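Alkyl hydroperoxide reductase, C subunit (Enterococcus faecalis, PDB 5Y63) probably reduces hydrogen peroxide and organic hydroperoxides to water and alcohols as a thiol-dependent peroxiredoxin that protects the cell against oxidative stress. Local coordinates at residues K18-E23 with G113-F118; W44-F49 with S133-P138; C24-D29 with P106-P111; Q73-E78 with K162-Q167. One frame throughout, in Å; residues are numbered along the deposited sequence.

Contact 1: residues K18-E23 with G113-F118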
# COMPACT_ATOMS: atom_id res chain seq x y z
N LYS A 18 -5.95 -29.22 -13.56
CA LYS A 18 -7.02 -30.05 -13.00
C LYS A 18 -8.35 -29.30 -13.01
O LYS A 18 -8.38 -28.08 -12.84
CB LYS A 18 -6.68 -30.45 -11.55
CG LYS A 18 -5.64 -31.55 -11.44
CD LYS A 18 -6.29 -32.92 -11.32
CE LYS A 18 -5.29 -34.06 -11.39
NZ LYS A 18 -4.02 -33.82 -10.64
N LEU A 19 -9.44 -30.04 -13.20
CA LEU A 19 -10.78 -29.47 -13.07
C LEU A 19 -11.02 -29.02 -11.63
O LEU A 19 -10.73 -29.76 -10.68
CB LEU A 19 -11.86 -30.48 -13.45
CG LEU A 19 -11.99 -30.90 -14.91
CD1 LEU A 19 -13.10 -31.94 -15.04
CD2 LEU A 19 -12.26 -29.72 -15.82
N PHE A 20 -11.53 -27.80 -11.47
CA PHE A 20 -11.97 -27.31 -10.16
C PHE A 20 -13.19 -28.08 -9.64
O PHE A 20 -13.89 -28.75 -10.40
CB PHE A 20 -12.26 -25.80 -10.23
CG PHE A 20 -13.59 -25.43 -10.87
CD1 PHE A 20 -13.86 -25.74 -12.20
CD2 PHE A 20 -14.55 -24.74 -10.15
CE1 PHE A 20 -15.06 -25.39 -12.78
CE2 PHE A 20 -15.75 -24.38 -10.73
CZ PHE A 20 -16.01 -24.71 -12.05
N ASP A 21 -13.41 -28.00 -8.33
CA ASP A 21 -14.58 -28.61 -7.70
C ASP A 21 -15.82 -27.81 -8.07
O ASP A 21 -15.87 -26.60 -7.85
CB ASP A 21 -14.42 -28.67 -6.18
CG ASP A 21 -15.59 -29.35 -5.49
OD1 ASP A 21 -16.34 -30.10 -6.15
OD2 ASP A 21 -15.76 -29.14 -4.27
N PHE A 22 -16.81 -28.48 -8.64
CA PHE A 22 -18.04 -27.83 -9.07
C PHE A 22 -19.20 -28.80 -9.04
O PHE A 22 -19.01 -30.02 -9.04
CB PHE A 22 -17.88 -27.25 -10.48
CG PHE A 22 -18.13 -28.24 -11.58
CD1 PHE A 22 -19.40 -28.43 -12.09
CD2 PHE A 22 -17.08 -29.00 -12.10
CE1 PHE A 22 -19.63 -29.35 -13.10
CE2 PHE A 22 -17.31 -29.92 -13.11
CZ PHE A 22 -18.59 -30.09 -13.61
N GLU A 23 -20.41 -28.25 -9.03
CA GLU A 23 -21.63 -29.02 -9.16
C GLU A 23 -22.64 -28.17 -9.92
O GLU A 23 -22.72 -26.96 -9.71
CB GLU A 23 -22.17 -29.42 -7.79
CG GLU A 23 -23.26 -30.48 -7.84
CD GLU A 23 -23.55 -31.12 -6.48
OE1 GLU A 23 -23.16 -30.54 -5.43
OE2 GLU A 23 -24.17 -32.20 -6.46
N GLY A 113 -22.26 -19.32 -14.82
CA GLY A 113 -21.06 -19.11 -15.62
C GLY A 113 -19.78 -19.69 -15.04
O GLY A 113 -18.70 -19.44 -15.56
N GLN A 114 -19.89 -20.48 -13.98
CA GLN A 114 -18.72 -21.04 -13.30
C GLN A 114 -17.82 -21.81 -14.27
O GLN A 114 -16.59 -21.63 -14.26
CB GLN A 114 -19.15 -21.93 -12.12
CG GLN A 114 -19.83 -23.23 -12.51
CD GLN A 114 -20.48 -23.97 -11.35
OE1 GLN A 114 -21.52 -24.60 -11.52
NE2 GLN A 114 -19.86 -23.90 -10.18
N LEU A 115 -18.42 -22.65 -15.12
CA LEU A 115 -17.67 -23.46 -16.09
C LEU A 115 -17.03 -22.59 -17.16
O LEU A 115 -15.81 -22.62 -17.34
CB LEU A 115 -18.59 -24.51 -16.75
CG LEU A 115 -18.71 -25.91 -16.12
CD1 LEU A 115 -18.80 -25.89 -14.61
CD2 LEU A 115 -19.92 -26.63 -16.69
N ALA A 116 -17.85 -21.81 -17.85
CA ALA A 116 -17.37 -20.94 -18.92
C ALA A 116 -16.22 -20.04 -18.46
O ALA A 116 -15.26 -19.84 -19.21
CB ALA A 116 -18.51 -20.10 -19.47
N ARG A 117 -16.32 -19.52 -17.24
CA ARG A 117 -15.26 -18.68 -16.67
C ARG A 117 -14.02 -19.48 -16.28
O ARG A 117 -12.90 -19.01 -16.47
CB ARG A 117 -15.78 -17.89 -15.46
CG ARG A 117 -16.80 -16.83 -15.82
CD ARG A 117 -16.90 -15.75 -14.77
NE ARG A 117 -18.16 -15.01 -14.87
CZ ARG A 117 -19.30 -15.38 -14.28
NH1 ARG A 117 -20.39 -14.63 -14.45
NH2 ARG A 117 -19.38 -16.48 -13.53
N PHE A 118 -14.22 -20.67 -15.73
CA PHE A 118 -13.09 -21.54 -15.38
C PHE A 118 -12.29 -21.90 -16.61
O PHE A 118 -11.07 -21.76 -16.63
CB PHE A 118 -13.55 -22.82 -14.67
CG PHE A 118 -12.46 -23.85 -14.54
CD1 PHE A 118 -11.42 -23.65 -13.64
CD2 PHE A 118 -12.46 -24.99 -15.33
CE1 PHE A 118 -10.40 -24.59 -13.52
CE2 PHE A 118 -11.45 -25.93 -15.21
CZ PHE A 118 -10.41 -25.72 -14.31

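Contact 2: residues W44-F49 with S133-P138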
# COMPACT_ATOMS: atom_id res chain seq x y z
N TRP A 44 -12.57 -40.58 -19.63
CA TRP A 44 -12.24 -39.40 -20.43
C TRP A 44 -13.50 -38.57 -20.60
O TRP A 44 -14.61 -39.06 -20.40
CB TRP A 44 -11.67 -39.78 -21.80
CG TRP A 44 -10.24 -40.21 -21.75
CD1 TRP A 44 -9.76 -41.45 -21.46
CD2 TRP A 44 -9.09 -39.38 -22.00
NE1 TRP A 44 -8.39 -41.45 -21.51
CE2 TRP A 44 -7.95 -40.20 -21.84
CE3 TRP A 44 -8.91 -38.04 -22.34
CZ2 TRP A 44 -6.65 -39.71 -22.00
CZ3 TRP A 44 -7.62 -37.56 -22.50
CH2 TRP A 44 -6.51 -38.39 -22.33
N SER A 45 -13.33 -37.30 -20.95
CA SER A 45 -14.46 -36.40 -21.07
C SER A 45 -14.19 -35.29 -22.07
O SER A 45 -13.08 -34.77 -22.16
CB SER A 45 -14.80 -35.79 -19.71
OG SER A 45 -13.67 -35.14 -19.15
N ILE A 46 -15.23 -34.95 -22.83
CA ILE A 46 -15.20 -33.83 -23.75
C ILE A 46 -16.25 -32.83 -23.33
O ILE A 46 -17.45 -33.11 -23.38
CB ILE A 46 -15.47 -34.28 -25.20
CG1 ILE A 46 -14.33 -35.18 -25.70
CG2 ILE A 46 -15.61 -33.07 -26.12
CD1 ILE A 46 -14.64 -35.91 -26.99
N PHE A 47 -15.80 -31.65 -22.89
CA PHE A 47 -16.70 -30.53 -22.65
C PHE A 47 -16.94 -29.83 -23.99
O PHE A 47 -15.99 -29.46 -24.67
CB PHE A 47 -16.11 -29.56 -21.63
CG PHE A 47 -16.13 -30.09 -20.23
CD1 PHE A 47 -15.12 -30.94 -19.78
CD2 PHE A 47 -17.15 -29.76 -19.35
CE1 PHE A 47 -15.14 -31.45 -18.50
CE2 PHE A 47 -17.17 -30.25 -18.06
CZ PHE A 47 -16.16 -31.10 -17.63
N PHE A 48 -18.21 -29.67 -24.36
CA PHE A 48 -18.57 -29.11 -25.65
C PHE A 48 -19.38 -27.83 -25.46
O PHE A 48 -20.62 -27.86 -25.40
CB PHE A 48 -19.36 -30.15 -26.46
CG PHE A 48 -19.47 -29.81 -27.92
CD1 PHE A 48 -18.46 -30.17 -28.80
CD2 PHE A 48 -20.59 -29.15 -28.42
CE1 PHE A 48 -18.56 -29.86 -30.15
CE2 PHE A 48 -20.69 -28.85 -29.76
CZ PHE A 48 -19.68 -29.21 -30.63
N PHE A 49 -18.67 -26.72 -25.34
CA PHE A 49 -19.31 -25.41 -25.15
C PHE A 49 -19.96 -24.94 -26.44
O PHE A 49 -19.41 -25.14 -27.52
CB PHE A 49 -18.28 -24.38 -24.69
CG PHE A 49 -17.87 -24.54 -23.26
CD1 PHE A 49 -16.79 -25.34 -22.92
CD2 PHE A 49 -18.54 -23.86 -22.26
CE1 PHE A 49 -16.40 -25.48 -21.60
CE2 PHE A 49 -18.16 -23.99 -20.94
CZ PHE A 49 -17.09 -24.80 -20.61
N SER A 133 -14.14 -26.56 -27.22
CA SER A 133 -14.13 -27.98 -26.91
C SER A 133 -12.89 -28.28 -26.08
O SER A 133 -11.82 -27.75 -26.36
CB SER A 133 -14.11 -28.82 -28.18
OG SER A 133 -15.20 -28.47 -29.02
N PHE A 134 -13.04 -29.12 -25.06
CA PHE A 134 -11.93 -29.50 -24.18
C PHE A 134 -11.90 -31.01 -23.96
O PHE A 134 -12.90 -31.60 -23.57
CB PHE A 134 -12.08 -28.81 -22.82
CG PHE A 134 -11.98 -27.31 -22.89
CD1 PHE A 134 -13.10 -26.54 -23.20
CD2 PHE A 134 -10.78 -26.67 -22.63
CE1 PHE A 134 -13.01 -25.16 -23.27
CE2 PHE A 134 -10.68 -25.29 -22.70
CZ PHE A 134 -11.80 -24.53 -23.01
N ILE A 135 -10.75 -31.62 -24.23
CA ILE A 135 -10.53 -33.04 -23.95
C ILE A 135 -9.80 -33.16 -22.63
O ILE A 135 -8.69 -32.63 -22.47
CB ILE A 135 -9.72 -33.72 -25.07
CG1 ILE A 135 -10.51 -33.67 -26.39
CG2 ILE A 135 -9.41 -35.17 -24.70
CD1 ILE A 135 -9.73 -34.13 -27.60
N VAL A 136 -10.41 -33.87 -21.68
CA VAL A 136 -9.88 -33.98 -20.32
C VAL A 136 -9.67 -35.45 -19.97
O VAL A 136 -10.53 -36.28 -20.25
CB VAL A 136 -10.84 -33.32 -19.30
CG1 VAL A 136 -10.25 -33.32 -17.90
CG2 VAL A 136 -11.17 -31.90 -19.74
N SER A 137 -8.53 -35.75 -19.35
CA SER A 137 -8.18 -37.12 -18.97
C SER A 137 -9.01 -37.59 -17.77
O SER A 137 -9.66 -36.77 -17.12
CB SER A 137 -6.69 -37.21 -18.64
OG SER A 137 -6.41 -36.66 -17.36
N PRO A 138 -9.00 -38.90 -17.48
CA PRO A 138 -9.74 -39.44 -16.33
C PRO A 138 -9.30 -38.90 -14.97
O PRO A 138 -10.09 -38.91 -14.03
CB PRO A 138 -9.48 -40.94 -16.41
CG PRO A 138 -9.12 -41.20 -17.82
CD PRO A 138 -8.36 -39.99 -18.25
O HOH W 1 -12.48 -36.52 -17.34

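Contact 3: residues C24-D29 with P106-P111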
# COMPACT_ATOMS: atom_id res chain seq x y z
N CYS A 24 -23.40 -28.80 -10.82
CA CYS A 24 -24.39 -28.08 -11.62
C CYS A 24 -25.51 -28.99 -12.10
O CYS A 24 -25.41 -30.21 -12.07
CB CYS A 24 -23.71 -27.43 -12.83
SG CYS A 24 -23.31 -28.58 -14.17
N ASP A 25 -26.59 -28.36 -12.57
CA ASP A 25 -27.73 -29.07 -13.13
C ASP A 25 -27.44 -29.54 -14.55
O ASP A 25 -26.63 -28.92 -15.25
CB ASP A 25 -28.97 -28.18 -13.13
CG ASP A 25 -29.38 -27.75 -11.74
OD1 ASP A 25 -29.52 -28.63 -10.86
OD2 ASP A 25 -29.57 -26.54 -11.52
N ALA A 26 -28.10 -30.61 -14.95
CA ALA A 26 -27.94 -31.17 -16.29
C ALA A 26 -29.27 -31.70 -16.84
O ALA A 26 -30.26 -31.80 -16.12
CB ALA A 26 -26.91 -32.29 -16.28
N TYR A 27 -29.27 -32.00 -18.13
CA TYR A 27 -30.41 -32.63 -18.80
C TYR A 27 -29.89 -33.87 -19.52
O TYR A 27 -28.99 -33.77 -20.35
CB TYR A 27 -31.06 -31.66 -19.78
CG TYR A 27 -32.19 -32.26 -20.59
CD1 TYR A 27 -33.43 -32.51 -20.00
CD2 TYR A 27 -32.02 -32.59 -21.93
CE1 TYR A 27 -34.47 -33.06 -20.73
CE2 TYR A 27 -33.05 -33.14 -22.67
CZ TYR A 27 -34.27 -33.37 -22.07
OH TYR A 27 -35.30 -33.92 -22.81
N HIS A 28 -30.46 -35.02 -19.19
CA HIS A 28 -29.93 -36.30 -19.64
C HIS A 28 -31.06 -37.30 -19.86
O HIS A 28 -31.71 -37.73 -18.90
CB HIS A 28 -28.95 -36.84 -18.58
CG HIS A 28 -28.01 -37.88 -19.09
ND1 HIS A 28 -26.95 -38.34 -18.35
CD2 HIS A 28 -27.95 -38.52 -20.28
CE1 HIS A 28 -26.28 -39.24 -19.05
NE2 HIS A 28 -26.87 -39.37 -20.23
N ASP A 29 -31.29 -37.67 -21.12
CA ASP A 29 -32.36 -38.61 -21.48
C ASP A 29 -33.70 -38.22 -20.87
O ASP A 29 -34.27 -38.96 -20.07
CB ASP A 29 -31.98 -40.04 -21.07
CG ASP A 29 -30.96 -40.66 -22.00
OD1 ASP A 29 -31.31 -40.92 -23.17
OD2 ASP A 29 -29.82 -40.90 -21.56
N PRO A 106 -25.28 -36.11 -21.65
CA PRO A 106 -25.76 -35.11 -20.70
C PRO A 106 -25.48 -33.67 -21.13
O PRO A 106 -24.34 -33.33 -21.46
CB PRO A 106 -24.99 -35.44 -19.41
CG PRO A 106 -23.77 -36.17 -19.87
CD PRO A 106 -24.19 -36.93 -21.08
N MET A 107 -26.52 -32.84 -21.11
CA MET A 107 -26.40 -31.42 -21.44
C MET A 107 -26.30 -30.59 -20.16
O MET A 107 -27.30 -30.39 -19.47
CB MET A 107 -27.61 -30.97 -22.26
CG MET A 107 -27.87 -31.81 -23.50
SD MET A 107 -29.27 -31.18 -24.43
CE MET A 107 -28.55 -29.74 -25.20
N LEU A 108 -25.10 -30.11 -19.85
CA LEU A 108 -24.87 -29.33 -18.63
C LEU A 108 -25.41 -27.92 -18.78
O LEU A 108 -25.30 -27.30 -19.84
CB LEU A 108 -23.38 -29.27 -18.30
CG LEU A 108 -22.62 -30.59 -18.12
CD1 LEU A 108 -21.20 -30.31 -17.65
CD2 LEU A 108 -23.33 -31.53 -17.16
N ALA A 109 -26.00 -27.41 -17.70
CA ALA A 109 -26.47 -26.03 -17.63
C ALA A 109 -25.45 -25.21 -16.86
O ALA A 109 -24.89 -25.69 -15.87
CB ALA A 109 -27.82 -25.97 -16.95
N ASP A 110 -25.22 -23.98 -17.30
CA ASP A 110 -24.27 -23.10 -16.64
C ASP A 110 -24.76 -21.65 -16.62
O ASP A 110 -24.12 -20.77 -17.19
CB ASP A 110 -22.90 -23.20 -17.34
CG ASP A 110 -21.80 -22.47 -16.59
OD1 ASP A 110 -21.88 -22.37 -15.35
OD2 ASP A 110 -20.85 -22.00 -17.24
N PRO A 111 -25.90 -21.39 -15.94
CA PRO A 111 -26.40 -20.02 -15.90
C PRO A 111 -25.52 -19.06 -15.08
O PRO A 111 -25.46 -17.88 -15.40
CB PRO A 111 -27.79 -20.16 -15.25
CG PRO A 111 -28.11 -21.62 -15.31
CD PRO A 111 -26.80 -22.32 -15.23

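Contact 4: residues Q73-E78 with K162-Q167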
# COMPACT_ATOMS: atom_id res chain seq x y z
N GLN A 73 -18.20 -43.29 -26.58
CA GLN A 73 -18.55 -44.26 -25.53
C GLN A 73 -17.63 -45.47 -25.58
O GLN A 73 -17.13 -45.93 -24.55
CB GLN A 73 -20.01 -44.72 -25.69
CG GLN A 73 -21.04 -43.76 -25.13
CD GLN A 73 -21.22 -43.90 -23.63
OE1 GLN A 73 -20.35 -43.53 -22.85
NE2 GLN A 73 -22.37 -44.44 -23.22
N GLU A 74 -17.40 -45.99 -26.79
CA GLU A 74 -16.52 -47.13 -27.01
C GLU A 74 -15.09 -46.85 -26.55
O GLU A 74 -14.41 -47.74 -26.05
CB GLU A 74 -16.52 -47.53 -28.50
CG GLU A 74 -16.02 -48.94 -28.78
CD GLU A 74 -17.02 -50.02 -28.41
OE1 GLU A 74 -18.23 -49.82 -28.65
OE2 GLU A 74 -16.59 -51.06 -27.87
N LEU A 75 -14.66 -45.60 -26.70
CA LEU A 75 -13.33 -45.16 -26.25
C LEU A 75 -13.29 -44.74 -24.76
O LEU A 75 -12.35 -44.07 -24.33
CB LEU A 75 -12.84 -44.00 -27.13
CG LEU A 75 -12.59 -44.34 -28.60
CD1 LEU A 75 -12.56 -43.08 -29.46
CD2 LEU A 75 -11.29 -45.12 -28.76
N ASN A 76 -14.31 -45.15 -24.00
CA ASN A 76 -14.40 -44.84 -22.57
C ASN A 76 -14.46 -43.33 -22.30
O ASN A 76 -13.86 -42.84 -21.35
CB ASN A 76 -13.23 -45.49 -21.81
CG ASN A 76 -13.51 -45.65 -20.32
OD1 ASN A 76 -14.60 -46.08 -19.92
ND2 ASN A 76 -12.52 -45.32 -19.50
N CYS A 77 -15.21 -42.62 -23.14
CA CYS A 77 -15.29 -41.16 -23.04
C CYS A 77 -16.74 -40.66 -22.99
O CYS A 77 -17.56 -41.03 -23.82
CB CYS A 77 -14.58 -40.51 -24.23
SG CYS A 77 -14.51 -38.71 -24.10
N GLU A 78 -17.02 -39.81 -22.00
CA GLU A 78 -18.32 -39.17 -21.86
C GLU A 78 -18.29 -37.79 -22.52
O GLU A 78 -17.22 -37.18 -22.65
CB GLU A 78 -18.67 -39.05 -20.37
CG GLU A 78 -20.07 -38.54 -20.07
CD GLU A 78 -21.17 -39.40 -20.66
OE1 GLU A 78 -21.80 -38.96 -21.65
OE2 GLU A 78 -21.40 -40.52 -20.15
N LYS A 162 -8.42 -36.19 -32.01
CA LYS A 162 -7.61 -35.64 -30.93
C LYS A 162 -7.67 -36.50 -29.67
O LYS A 162 -6.66 -36.69 -28.99
CB LYS A 162 -8.06 -34.22 -30.59
CG LYS A 162 -7.65 -33.17 -31.61
CD LYS A 162 -7.91 -31.77 -31.07
CE LYS A 162 -7.38 -30.70 -32.00
NZ LYS A 162 -7.49 -29.36 -31.37
N LEU A 163 -8.85 -37.02 -29.36
CA LEU A 163 -9.05 -37.85 -28.18
C LEU A 163 -8.30 -39.17 -28.30
O LEU A 163 -7.65 -39.61 -27.35
CB LEU A 163 -10.53 -38.10 -27.93
CG LEU A 163 -10.83 -38.97 -26.70
CD1 LEU A 163 -11.84 -38.30 -25.79
CD2 LEU A 163 -11.29 -40.36 -27.10
N GLU A 164 -8.42 -39.81 -29.46
CA GLU A 164 -7.67 -41.03 -29.73
C GLU A 164 -6.17 -40.76 -29.71
O GLU A 164 -5.41 -41.54 -29.14
CB GLU A 164 -8.08 -41.63 -31.08
CG GLU A 164 -9.48 -42.22 -31.10
CD GLU A 164 -9.80 -42.97 -32.39
OE1 GLU A 164 -8.85 -43.46 -33.04
OE2 GLU A 164 -10.99 -43.07 -32.74
N ALA A 165 -5.76 -39.65 -30.32
CA ALA A 165 -4.35 -39.24 -30.33
C ALA A 165 -3.81 -39.01 -28.93
O ALA A 165 -2.68 -39.39 -28.63
CB ALA A 165 -4.18 -37.99 -31.18
N SER A 166 -4.61 -38.38 -28.07
CA SER A 166 -4.21 -38.12 -26.69
C SER A 166 -4.21 -39.39 -25.84
O SER A 166 -3.35 -39.56 -24.98
CB SER A 166 -5.12 -37.06 -26.05
OG SER A 166 -6.47 -37.48 -26.07
N GLN A 167 -5.17 -40.28 -26.08
CA GLN A 167 -5.22 -41.59 -25.42
C GLN A 167 -4.03 -42.46 -25.80
O GLN A 167 -3.50 -43.20 -24.98
CB GLN A 167 -6.51 -42.33 -25.77
CG GLN A 167 -7.72 -41.90 -24.97
CD GLN A 167 -8.96 -42.70 -25.33
OE1 GLN A 167 -8.95 -43.52 -26.24
NE2 GLN A 167 -10.05 -42.46 -24.60

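Contact 1: residues K18-E23 with G113-F118
Across the contact, Gln-114 O meets the rim of the Phe-20 ring, whose CZ lies 3.8 Å away in van der Waals contact; the same oxygen accepts Phe-118 N at 2.9 Å within the first helical turn. The centre of the contact is aromatic. Phe-20 brings its CD1 corner over one face of the Phe-118 ring, with CD1 3.3 Å from Phe-118 CG. The ring centroids are 4.5 Å apart and the planes open at 34°, so the pair is oblique, and the side chains run past each other in opposite directions. Phe-20 gets there because its CG is placed between the backbone N and the carbonyl carbon (chi1 78°), which, with CB directed at the helix, brings the ring against Phe-118. Phe-118 completes the pair with CG anti to its backbone N (chi1 169°), and the edge of its ring receives Lys-18 O, which is 3.4 Å from CZ. Leu-19 CD2 meets the same ring at CE2.

A second apolar point lies one helix position on from Gln-114. Leu-115 CD1 sits over a face of the Phe-22 ring, 3.9 Å from its centroid, a CH-pi contact, and touches the edge of the Phe-20 ring through CZ.

The contact packs the loop leading into strand 23-28 on the start of helix 114-119, within the thioredoxin-clan AhpC/TSA domain. Gly-113 is the N-cap, and Asp-110 OD2 accepts from Ala-116 N. Leu-19 is backbone-bonded to Gly-140, and Leu-19 and Phe-22 touch Ile-40 of helix 37-40; Ala-116 touches Leu-122 of strand 122-123.

Contact 2: residues W44-F49 with S133-P138
Strands 44-49 and 133-136 run antiparallel, their axes 4.7 Å apart at closest and 168° between their directions, with Ser-45/Val-136 and Phe-47/Phe-134 as the hydrogen-bonded pairs. They belong to the central sheet of the thioredoxin fold, where strand 44-49 also has the parallel strand 77-83 on its other edge. Each hydrogen-bonded pair closes two N-H to O=C bonds; that from Val-136 N to Ser-45 O measures 2.9 Å.

At the strand end, Trp-44 packs against the residues just after strand 133-136. With CG beside its own backbone N (chi1 -78°), the indole offers them one face: Ser-137 CA stands over the six-membered ring, 3.7 Å from its centroid, and Pro-138 CD over the five-membered ring, 3.6 Å from that centroid. Ile-135 CG2 meets Trp-44 CZ3. At the other end, the Phe-49 and Phe-134 rings touch rim to rim, CE1 to CE1 at 3.8 Å with planes at 78°, and Phe-119 meets both.

On the face opposite Phe-47 and Phe-134, Phe-48 and Ser-133 lie with Ile-46 and Ile-135. Arg-154 binds Ser-133 OG and makes a cation-pi contact with Phe-48, whose side chain is about 7 Å from that of Cys-58, the predicted peroxidatic cysteine. A water lies 2.6 Å from Ser-45 OG and 2.8 Å from Ser-137 O, to which it can donate.

Contact 3: residues C24-D29 with P106-P111
The imidazole of His-28 has Pro-106 over one face: CD stands 3.9 Å from the ring centroid, a CH-pi contact, and CB reaches ND1. The Tyr-27 ring is met at its edge, where Met-107 SD approaches CD2 at 4.0 Å in a Met-aromatic contact. Tyr-27 and Met-107 leave the same face of the sheet and run side by side; with CG anti to the backbone N (chi1 176°), the phenol lies alongside the thioether. On the other face Ala-26 CB packs against Leu-108 CD2 at 3.8 Å.

Three backbone bonds attach strand 23-28, antiparallel, to strand 107-109 of the mixed sheet of the thioredoxin-like peroxiredoxin domain. Met-107 N to Tyr-27 O is the shortest, 2.7 Å and nearly straight at the hydrogen (176°). Tyr-27 N returns a bond to Met-107 O from above the carbonyl plane, and Ala-109 N binds Asp-25 O at 2.9 Å.

Met-107 is about 8 Å, side chain to side chain, from Cys-58, the predicted active-site cysteine. Strand 107-109 lies between strand 23-28 and the parallel strand 77-83; strand 23-28 pairs antiparallel on its other edge with strand 31-36, whose Arg-34 salt-bridges Asp-25, and helix 87-96 packs on Tyr-27 through His-90, Lys-91 and Ala-94.

Contact 4: residues Q73-E78 with K162-Q167
A Schellman motif ends helix 69-74 and delivers Leu-75 to the flank of helix 156-171. Its C-prime residue is Asn-76, at positive phi; Asn-76 N bonds to Gln-73 O at 3.0 Å, and Cys-77 N reaches one step further back, a six-to-one bond, before strand 77-83 begins.

The carbonyl of Leu-75 is taken up by the other helix. Gln-167, its chain extended beyond CG, sends NE2 to Leu-75 O at 2.8 Å with an N-H...O angle of 154°. The donor lies in the carbonyl plane and the oxygen close to the plane of the amide, so both flat groups are favourably turned for this bond. Gln-167 OE1 lies 3.8 Å from Leu-75 CD2.

The Leu-75 side chain packs on the same helix. Leu-75 CD1 touches Leu-163 CD2 at 3.8 Å and Glu-164 CG at 3.6 Å, meeting the glutamate chain at about a right angle. Leu-163 has CG anti to its backbone N (chi1 -180°), and its two methyls divide the work: CD2 goes to Leu-75, while CD1 approaches Cys-77, 3.9 Å from CB. Glu-164 lends its methylene to the leucine while its carboxylate OE2 bonds to His-71. Just before Leu-163, Lys-162 NZ makes a salt bridge with Glu-146 of a neighbouring subunit, so this helix also lies at a subunit contact.

Taken together, one amide-to-carbonyl bond is the directional link between the end of helix 69-74 and helix 156-171, and undirected methyl and methylene contacts fill in around it; no charged pair crosses between these two segments.

Read from the N terminus, residues 18-23 open contact 1, which closes at 113-118; contact 3, from 24-29 to 106-111, is nested inside that loop, and its strand 107-109 leads straight into the helix used by contact 1. Contact 2, begun at 44-49 and closed at 133-138, crosses both. Contact 4 starts at 73-78 and closes last, at 162-167, crossing the other three. Contacts 2, 3 and 4 reach one sheet: strand 77-83 borders strand 44-49 on one edge and strand 107-109 on the other. Contact 1 ties the N-terminal loop to helix 114-119, while contact 4 brings the C-terminal helix against the start of strand 77-83.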